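Local coordinates for redox-sensing transcriptional repressor rex (Thermoanaerobacter ethanolicus, PDB 3WGH), which probably represses transcription as a DNA-binding homodimer, modulating gene expression in response to the cellular NADH/NAD(+) redox state, at residues T87-A92 with I151-K156; G114-N119 with E136-F141. All blocks are in the same frame, centred on the assembly; numbering follows the deposited sequence.

Contact 1 (T87-A92 with I151-K156); sequences TIIIGA and ILCIPK. With NAI (1,4-dihydronicotinamide adenine dinucleotide), chain I.
Ile151 O takes one hydrogen bond, from Ile90 N, and a weaker CH···O contact from Ile89 CA. The N-H of Ile90 reaches it at 2.8 Å and almost straight (174°). The CA of Ile89 stands 3.4 Å from Ile151 O. This is parallel strand pairing at the centre of a Rossmann-type NAD-binding fold, between strands 85-90 and 149-152. Ile151 N donates to Ile88 O, and Cys153 N to Ile90 O. The backbone bonds thus run on past the last strand residue, Leu152.

Both faces of the pair are apolar. On one, Ile89 and Ile151 cross obliquely, with Ile89 CG1 3.9 Å from Ile151 CB; helix 94-100 covers Ile89 through Ile99 and Ala100. On the other, Leu152 CD2 lies against Ile90 CB at 3.7 Å, and Val138 of helix 138-144 touches Ile90.

Beyond the C-terminal ends of the two strands, residues 91-92 and 153-155 form part of the NADH site. Gly91 opens the GxGxxG pattern of Gly91, Gly93 and Gly96, which belongs to the predicted NAD(+) site. It has a positive phi (100°), and its CA packs against Cys153 O and Ile154 CG2. Ile154 is a known NADH contact and meets both halves of the dinucleotide. Its CG1 sits between the backbone N and the carbonyl carbon (chi1 53°). That leaves the CG2 methyl over one face of the adenine, 3.3 Å from NAI C4A. Ile90 CG2 comes to the adenine rim on the same side, 3.5 Å from NAI C2A. Pro155 CD meets NAI C8A at 3.4 Å. At the nicotinamide ribose, hydroxyl O3D of NAI donates a 2.8 Å hydrogen bond to the backbone O of Ile154.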
loop_
_atom_site.group_PDB
_atom_site.type_symbol
_atom_site.label_atom_id
_atom_site.label_comp_id
_atom_site.label_asym_id
_atom_site.label_seq_id
_atom_site.Cartn_x
_atom_site.Cartn_y
_atom_site.Cartn_z
ATOM N N THR B 87 5.459 -12.850 -13.744
ATOM C CA THR B 87 4.530 -12.931 -12.601
ATOM C C THR B 87 3.320 -13.812 -12.820
ATOM O O THR B 87 2.860 -14.010 -13.972
ATOM C CB THR B 87 4.052 -11.510 -12.136
ATOM O OG1 THR B 87 3.046 -11.011 -13.027
ATOM C CG2 THR B 87 5.213 -10.534 -12.184
ATOM N N ILE B 88 2.780 -14.349 -11.707
ATOM C CA ILE B 88 1.431 -14.926 -11.770
ATOM C C ILE B 88 0.610 -14.410 -10.579
ATOM O O ILE B 88 1.183 -14.004 -9.566
ATOM C CB ILE B 88 1.441 -16.486 -11.708
ATOM C CG1 ILE B 88 1.990 -16.925 -10.360
ATOM C CG2 ILE B 88 2.146 -17.106 -12.928
ATOM C CD1 ILE B 88 2.331 -18.424 -10.215
ATOM N N ILE B 89 -0.711 -14.482 -10.706
ATOM C CA ILE B 89 -1.639 -14.049 -9.641
ATOM C C ILE B 89 -2.371 -15.279 -9.233
ATOM O O ILE B 89 -2.836 -16.052 -10.108
ATOM C CB ILE B 89 -2.607 -12.971 -10.153
ATOM C CG1 ILE B 89 -1.814 -11.671 -10.347
ATOM C CG2 ILE B 89 -3.814 -12.697 -9.146
ATOM C CD1 ILE B 89 -2.615 -10.585 -11.053
ATOM N N ILE B 90 -2.379 -15.536 -7.931
ATOM C CA ILE B 90 -3.192 -16.617 -7.349
ATOM C C ILE B 90 -4.374 -15.969 -6.713
ATOM O O ILE B 90 -4.227 -15.141 -5.785
ATOM C CB ILE B 90 -2.411 -17.375 -6.208
ATOM C CG1 ILE B 90 -0.986 -17.649 -6.673
ATOM C CG2 ILE B 90 -3.121 -18.688 -5.796
ATOM C CD1 ILE B 90 -0.968 -18.423 -7.898
ATOM N N GLY B 91 -5.565 -16.369 -7.165
ATOM C CA GLY B 91 -6.809 -15.736 -6.747
ATOM C C GLY B 91 -7.327 -14.742 -7.783
ATOM O O GLY B 91 -6.849 -13.605 -7.899
ATOM N N ALA B 92 -8.334 -15.161 -8.523
ATOM C CA ALA B 92 -8.926 -14.326 -9.526
ATOM C C ALA B 92 -10.200 -13.720 -9.002
ATOM O O ALA B 92 -11.148 -13.576 -9.764
ATOM C CB ALA B 92 -9.230 -15.166 -10.776
ATOM N N ILE B 151 1.876 -13.382 -6.914
ATOM C CA ILE B 151 1.058 -12.402 -6.251
ATOM C C ILE B 151 -0.130 -13.141 -5.621
ATOM O O ILE B 151 -0.880 -13.833 -6.303
ATOM C CB ILE B 151 0.546 -11.393 -7.265
ATOM C CG1 ILE B 151 1.796 -10.783 -7.970
ATOM C CG2 ILE B 151 -0.429 -10.449 -6.503
ATOM C CD1 ILE B 151 1.524 -9.698 -9.083
ATOM N N LEU B 152 -0.244 -13.049 -4.311
ATOM C CA LEU B 152 -1.185 -13.893 -3.558
ATOM C C LEU B 152 -2.423 -13.076 -3.124
ATOM O O LEU B 152 -2.322 -12.163 -2.294
ATOM C CB LEU B 152 -0.436 -14.412 -2.327
ATOM C CG LEU B 152 -0.282 -15.911 -2.037
ATOM C CD1 LEU B 152 -0.379 -16.094 -0.503
ATOM C CD2 LEU B 152 -1.350 -16.815 -2.726
ATOM N N CYS B 153 -3.576 -13.374 -3.707
ATOM C CA CYS B 153 -4.817 -12.583 -3.421
ATOM C C CYS B 153 -5.957 -13.531 -3.121
ATOM O O CYS B 153 -6.986 -13.471 -3.765
ATOM C CB CYS B 153 -5.229 -11.701 -4.621
ATOM S SG CYS B 153 -3.916 -10.710 -5.403
ATOM N N ILE B 154 -5.696 -14.490 -2.252
ATOM C CA ILE B 154 -6.689 -15.514 -1.871
ATOM C C ILE B 154 -7.118 -15.250 -0.435
ATOM O O ILE B 154 -6.453 -14.528 0.272
ATOM C CB ILE B 154 -6.112 -16.955 -2.001
ATOM C CG1 ILE B 154 -4.793 -17.131 -1.240
ATOM C CG2 ILE B 154 -5.890 -17.363 -3.472
ATOM C CD1 ILE B 154 -4.411 -18.628 -1.025
ATOM N N PRO B 155 -8.239 -15.834 0.017
ATOM C CA PRO B 155 -8.602 -15.665 1.422
ATOM C C PRO B 155 -7.541 -16.287 2.317
ATOM O O PRO B 155 -6.714 -17.120 1.851
ATOM C CB PRO B 155 -9.937 -16.453 1.561
ATOM C CG PRO B 155 -10.380 -16.802 0.166
ATOM C CD PRO B 155 -9.131 -16.754 -0.707
ATOM N N LYS B 156 -7.547 -15.925 3.594
ATOM C CA LYS B 156 -6.453 -16.356 4.450
ATOM C C LYS B 156 -6.419 -17.822 4.911
ATOM O O LYS B 156 -5.346 -18.309 5.278
ATOM C CB LYS B 156 -6.212 -15.396 5.610
ATOM C CG LYS B 156 -7.298 -15.363 6.664
ATOM C CD LYS B 156 -7.098 -14.106 7.525
ATOM C CE LYS B 156 -8.199 -13.935 8.563
ATOM N NZ LYS B 156 -8.609 -15.239 9.147
HETATM P PA NAI I . -12.415 -12.633 -3.171
HETATM O O1A NAI I . -13.218 -13.631 -2.398
HETATM O O2A NAI I . -13.031 -11.685 -4.152
HETATM O O5B NAI I . -11.355 -13.468 -4.028
HETATM C C5B NAI I . -10.651 -14.606 -3.540
HETATM C C4B NAI I . -10.473 -15.553 -4.730
HETATM O O4B NAI I . -9.570 -16.549 -4.334
HETATM C C3B NAI I . -11.784 -16.292 -5.089
HETATM O O3B NAI I . -11.910 -16.330 -6.510
HETATM C C2B NAI I . -11.536 -17.722 -4.634
HETATM O O2B NAI I . -12.119 -18.713 -5.479
HETATM C C1B NAI I . -10.033 -17.806 -4.845
HETATM N N9A NAI I . -9.371 -18.851 -4.040
HETATM C C8A NAI I . -9.766 -19.325 -2.833
HETATM N N7A NAI I . -8.817 -20.224 -2.459
HETATM C C5A NAI I . -7.892 -20.333 -3.441
HETATM C C6A NAI I . -6.737 -21.079 -3.639
HETATM N N6A NAI I . -6.338 -21.944 -2.682
HETATM N N1A NAI I . -5.975 -20.916 -4.747
HETATM C C2A NAI I . -6.371 -20.098 -5.719
HETATM N N3A NAI I . -7.502 -19.410 -5.559
HETATM C C4A NAI I . -8.253 -19.477 -4.432
HETATM O O3 NAI I . -11.499 -11.859 -2.066
HETATM P PN NAI I . -10.763 -10.457 -2.359
HETATM O O1N NAI I . -11.706 -9.427 -1.846
HETATM O O2N NAI I . -10.288 -10.573 -3.799
HETATM O O5D NAI I . -9.466 -10.489 -1.383
HETATM C C5D NAI I . -8.350 -11.353 -1.625
HETATM C C4D NAI I . -7.444 -11.240 -0.405
HETATM O O4D NAI I . -6.864 -9.923 -0.265
HETATM C C3D NAI I . -8.215 -11.537 0.879
HETATM O O3D NAI I . -7.317 -12.304 1.683
HETATM C C2D NAI I . -8.385 -10.173 1.510
HETATM O O2D NAI I . -8.580 -10.317 2.933
HETATM C C1D NAI I . -7.084 -9.477 1.077
HETATM N N1N NAI I . -7.091 -8.005 1.127
HETATM C C2N NAI I . -6.016 -7.380 1.700
HETATM C C3N NAI I . -5.916 -6.058 1.857
HETATM C C7N NAI I . -4.652 -5.521 2.422
HETATM O O7N NAI I . -4.541 -4.383 2.886
HETATM N N7N NAI I . -3.583 -6.318 2.299
HETATM C C4N NAI I . -7.051 -5.143 1.386
HETATM C C5N NAI I . -8.198 -5.922 0.769
HETATM C C6N NAI I . -8.166 -7.255 0.647
#

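Contact 2 (G114-N119 with E136-F141); sequences GIFDIN and ETVEDF. With ZN (zinc ion), chain L; NAI (1,4-dihydronicotinamide adenine dinucleotide), chain I.
Within the Rossmann-type domain, Phe116 of strand 110-117 packs against Val138 and Phe141 of the crossover helix 138-144. The ring of Phe116 points its CZ edge at one face of Phe141, in a T-shaped pair. The centroids are 5.0 Å apart and the planes stand at 70°. Phe141 has CG anti to the backbone N (chi1 -170°), which turns its ring face to Phe116 CZ. Phe116 CZ comes to 3.4 Å from Phe141 CG, off-centre toward the rim of that ring. A Val138 methyl, CG2, sits over the centre of one Phe116 face in a CH-pi contact, 3.9 Å from the centroid. Thr137 OG1 lies at the Phe116 edge but bonds to Asp134 O.

The next strand residue, Asp117, faces away from the helix and binds NADH. NAI O3B donates to Asp117 OD1 at 2.6 Å, and NAI O2B to OD2 at 2.7 Å. Asn119 N also donates to OD2, closing an Asx turn. Ile118 CD1 covers the adenine face opposite Ile154, 3.2 Å from NAI N7A. Just before the helix, Glu136 OE2 binds a zinc ion at 2.5 Å, which a water also ligates.

The two carboxylate oxygens of Asp117 pair with both adenosine ribose hydroxyls, consistent with recognition of NADH rather than its 2'-phosphorylated form.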
loop_
_atom_site.group_PDB
_atom_site.type_symbol
_atom_site.label_atom_id
_atom_site.label_comp_id
_atom_site.label_asym_id
_atom_site.label_seq_id
_atom_site.Cartn_x
_atom_site.Cartn_y
_atom_site.Cartn_z
ATOM N N GLY B 114 0.149 -15.767 -15.993
ATOM C CA GLY B 114 -1.035 -16.582 -15.792
ATOM C C GLY B 114 -1.770 -16.182 -14.520
ATOM O O GLY B 114 -1.206 -15.459 -13.666
ATOM N N ILE B 115 -3.040 -16.583 -14.423
ATOM C CA ILE B 115 -3.846 -16.271 -13.256
ATOM C C ILE B 115 -4.613 -17.516 -12.882
ATOM O O ILE B 115 -5.094 -18.219 -13.773
ATOM C CB ILE B 115 -4.768 -15.049 -13.487
ATOM C CG1 ILE B 115 -5.563 -14.742 -12.216
ATOM C CG2 ILE B 115 -5.769 -15.326 -14.593
ATOM C CD1 ILE B 115 -5.940 -13.250 -12.082
ATOM N N PHE B 116 -4.657 -17.832 -11.586
ATOM C CA PHE B 116 -5.037 -19.136 -11.097
ATOM C C PHE B 116 -6.118 -18.982 -10.077
ATOM O O PHE B 116 -6.130 -18.006 -9.337
ATOM C CB PHE B 116 -3.820 -19.880 -10.530
ATOM C CG PHE B 116 -2.763 -20.143 -11.584
ATOM C CD1 PHE B 116 -2.796 -21.338 -12.354
ATOM C CD2 PHE B 116 -1.838 -19.165 -11.897
ATOM C CE1 PHE B 116 -1.835 -21.558 -13.384
ATOM C CE2 PHE B 116 -0.867 -19.371 -12.894
ATOM C CZ PHE B 116 -0.903 -20.548 -13.673
ATOM N N ASP B 117 -7.110 -19.876 -10.120
ATOM C CA ASP B 117 -8.203 -19.862 -9.127
ATOM C C ASP B 117 -8.669 -21.292 -8.845
ATOM O O ASP B 117 -8.319 -22.210 -9.608
ATOM C CB ASP B 117 -9.364 -18.987 -9.607
ATOM C CG ASP B 117 -10.213 -18.452 -8.434
ATOM O OD1 ASP B 117 -10.048 -17.269 -8.031
ATOM O OD2 ASP B 117 -11.001 -19.236 -7.856
ATOM N N ILE B 118 -9.329 -21.530 -7.707
ATOM C CA ILE B 118 -9.921 -22.873 -7.481
ATOM C C ILE B 118 -11.386 -22.942 -7.953
ATOM O O ILE B 118 -12.018 -23.966 -7.800
ATOM C CB ILE B 118 -10.007 -23.296 -5.992
ATOM C CG1 ILE B 118 -10.667 -22.198 -5.150
ATOM C CG2 ILE B 118 -8.722 -23.782 -5.455
ATOM C CD1 ILE B 118 -10.648 -22.521 -3.676
ATOM N N ASN B 119 -11.944 -21.839 -8.436
ATOM C CA ASN B 119 -13.377 -21.756 -8.742
ATOM C C ASN B 119 -13.684 -22.025 -10.202
ATOM O O ASN B 119 -13.529 -21.132 -11.042
ATOM C CB ASN B 119 -13.943 -20.370 -8.367
ATOM C CG ASN B 119 -15.466 -20.264 -8.612
ATOM O OD1 ASN B 119 -16.117 -21.236 -9.037
ATOM N ND2 ASN B 119 -16.034 -19.094 -8.328
ATOM N N GLU B 136 -4.636 -26.023 -9.696
ATOM C CA GLU B 136 -4.119 -27.374 -9.554
ATOM C C GLU B 136 -2.820 -27.531 -10.320
ATOM O O GLU B 136 -1.912 -28.262 -9.905
ATOM C CB GLU B 136 -5.172 -28.396 -10.055
ATOM C CG GLU B 136 -4.805 -29.862 -9.793
ATOM C CD GLU B 136 -4.873 -30.209 -8.307
ATOM O OE1 GLU B 136 -5.270 -29.317 -7.503
ATOM O OE2 GLU B 136 -4.510 -31.362 -7.944
ATOM N N THR B 137 -2.742 -26.813 -11.433
ATOM C CA THR B 137 -1.632 -26.873 -12.353
ATOM C C THR B 137 -0.511 -25.812 -12.065
ATOM O O THR B 137 0.395 -25.684 -12.853
ATOM C CB THR B 137 -2.094 -26.578 -13.795
ATOM O OG1 THR B 137 -2.612 -25.237 -13.853
ATOM C CG2 THR B 137 -3.170 -27.611 -14.323
ATOM N N VAL B 138 -0.620 -25.019 -10.996
ATOM C CA VAL B 138 0.315 -23.905 -10.796
ATOM C C VAL B 138 1.803 -24.289 -10.665
ATOM O O VAL B 138 2.688 -23.619 -11.229
ATOM C CB VAL B 138 -0.168 -23.019 -9.608
ATOM C CG1 VAL B 138 0.131 -23.688 -8.274
ATOM C CG2 VAL B 138 0.409 -21.606 -9.705
ATOM N N GLU B 139 2.095 -25.367 -9.948
ATOM C CA GLU B 139 3.490 -25.777 -9.714
ATOM C C GLU B 139 4.168 -26.161 -11.053
ATOM O O GLU B 139 5.282 -25.721 -11.363
ATOM C CB GLU B 139 3.571 -26.974 -8.764
ATOM C CG GLU B 139 3.200 -26.643 -7.344
ATOM C CD GLU B 139 3.122 -27.878 -6.458
ATOM O OE1 GLU B 139 4.114 -28.643 -6.372
ATOM O OE2 GLU B 139 2.068 -28.057 -5.813
ATOM N N ASP B 140 3.466 -26.967 -11.847
ATOM C CA ASP B 140 3.905 -27.201 -13.205
ATOM C C ASP B 140 4.135 -25.899 -14.010
ATOM O O ASP B 140 5.140 -25.782 -14.702
ATOM C CB ASP B 140 2.883 -28.094 -13.911
ATOM C CG ASP B 140 3.019 -29.554 -13.501
ATOM O OD1 ASP B 140 4.143 -29.974 -13.127
ATOM O OD2 ASP B 140 2.025 -30.313 -13.610
ATOM N N PHE B 141 3.171 -24.969 -13.954
ATOM C CA PHE B 141 3.221 -23.739 -14.715
ATOM C C PHE B 141 4.431 -22.886 -14.309
ATOM O O PHE B 141 5.090 -22.290 -15.155
ATOM C CB PHE B 141 1.917 -22.939 -14.486
ATOM C CG PHE B 141 1.746 -21.763 -15.416
ATOM C CD1 PHE B 141 1.040 -21.904 -16.608
ATOM C CD2 PHE B 141 2.333 -20.526 -15.116
ATOM C CE1 PHE B 141 0.935 -20.834 -17.508
ATOM C CE2 PHE B 141 2.200 -19.447 -15.969
ATOM C CZ PHE B 141 1.484 -19.594 -17.182
HETATM ZN ZN ZN L . -3.281 -31.169 -5.802
HETATM P PA NAI I . -12.415 -12.633 -3.171
HETATM O O1A NAI I . -13.218 -13.631 -2.398
HETATM O O2A NAI I . -13.031 -11.685 -4.152
HETATM O O5B NAI I . -11.355 -13.468 -4.028
HETATM C C5B NAI I . -10.651 -14.606 -3.540
HETATM C C4B NAI I . -10.473 -15.553 -4.730
HETATM O O4B NAI I . -9.570 -16.549 -4.334
HETATM C C3B NAI I . -11.784 -16.292 -5.089
HETATM O O3B NAI I . -11.910 -16.330 -6.510
HETATM C C2B NAI I . -11.536 -17.722 -4.634
HETATM O O2B NAI I . -12.119 -18.713 -5.479
HETATM C C1B NAI I . -10.033 -17.806 -4.845
HETATM N N9A NAI I . -9.371 -18.851 -4.040
HETATM C C8A NAI I . -9.766 -19.325 -2.833
HETATM N N7A NAI I . -8.817 -20.224 -2.459
HETATM C C5A NAI I . -7.892 -20.333 -3.441
HETATM C C6A NAI I . -6.737 -21.079 -3.639
HETATM N N6A NAI I . -6.338 -21.944 -2.682
HETATM N N1A NAI I . -5.975 -20.916 -4.747
HETATM C C2A NAI I . -6.371 -20.098 -5.719
HETATM N N3A NAI I . -7.502 -19.410 -5.559
HETATM C C4A NAI I . -8.253 -19.477 -4.432
HETATM O O3 NAI I . -11.499 -11.859 -2.066
HETATM P PN NAI I . -10.763 -10.457 -2.359
HETATM O O1N NAI I . -11.706 -9.427 -1.846
HETATM O O2N NAI I . -10.288 -10.573 -3.799
HETATM O O5D NAI I . -9.466 -10.489 -1.383
HETATM C C5D NAI I . -8.350 -11.353 -1.625
HETATM C C4D NAI I . -7.444 -11.240 -0.405
HETATM O O4D NAI I . -6.864 -9.923 -0.265
HETATM C C3D NAI I . -8.215 -11.537 0.879
HETATM O O3D NAI I . -7.317 -12.304 1.683
HETATM C C2D NAI I . -8.385 -10.173 1.510
HETATM O O2D NAI I . -8.580 -10.317 2.933
HETATM C C1D NAI I . -7.084 -9.477 1.077
HETATM N N1N NAI I . -7.091 -8.005 1.127
HETATM C C2N NAI I . -6.016 -7.380 1.700
HETATM C C3N NAI I . -5.916 -6.058 1.857
HETATM C C7N NAI I . -4.652 -5.521 2.422
HETATM O O7N NAI I . -4.541 -4.383 2.886
HETATM N N7N NAI I . -3.583 -6.318 2.299
HETATM C C4N NAI I . -7.051 -5.143 1.386
HETATM C C5N NAI I . -8.198 -5.922 0.769
HETATM C C6N NAI I . -8.166 -7.255 0.647
HETATM O O HOH W 1 -1.277 -31.238 -7.070
#

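In the fold
Contacts 1 and 2 have centres 10 Å apart and share one mixed sheet, where strands 85-90 and 110-117 are neighbours. Along the chain the order is 87-92, 114-119, 136-141, 151-156, so both segments of contact 2 fall between those of contact 1. Helix 138-144 leads directly to strand 149-152, crossing one face of the sheet on the way. The contacts meet through probable hydrogen bonds of Gly91 N to Phe116 O and Ala92 N to Asp117 OD1. Ile88 CB also packs on Gly114 O. Together, the strand ends of both contacts build the adenosine side of the NADH site.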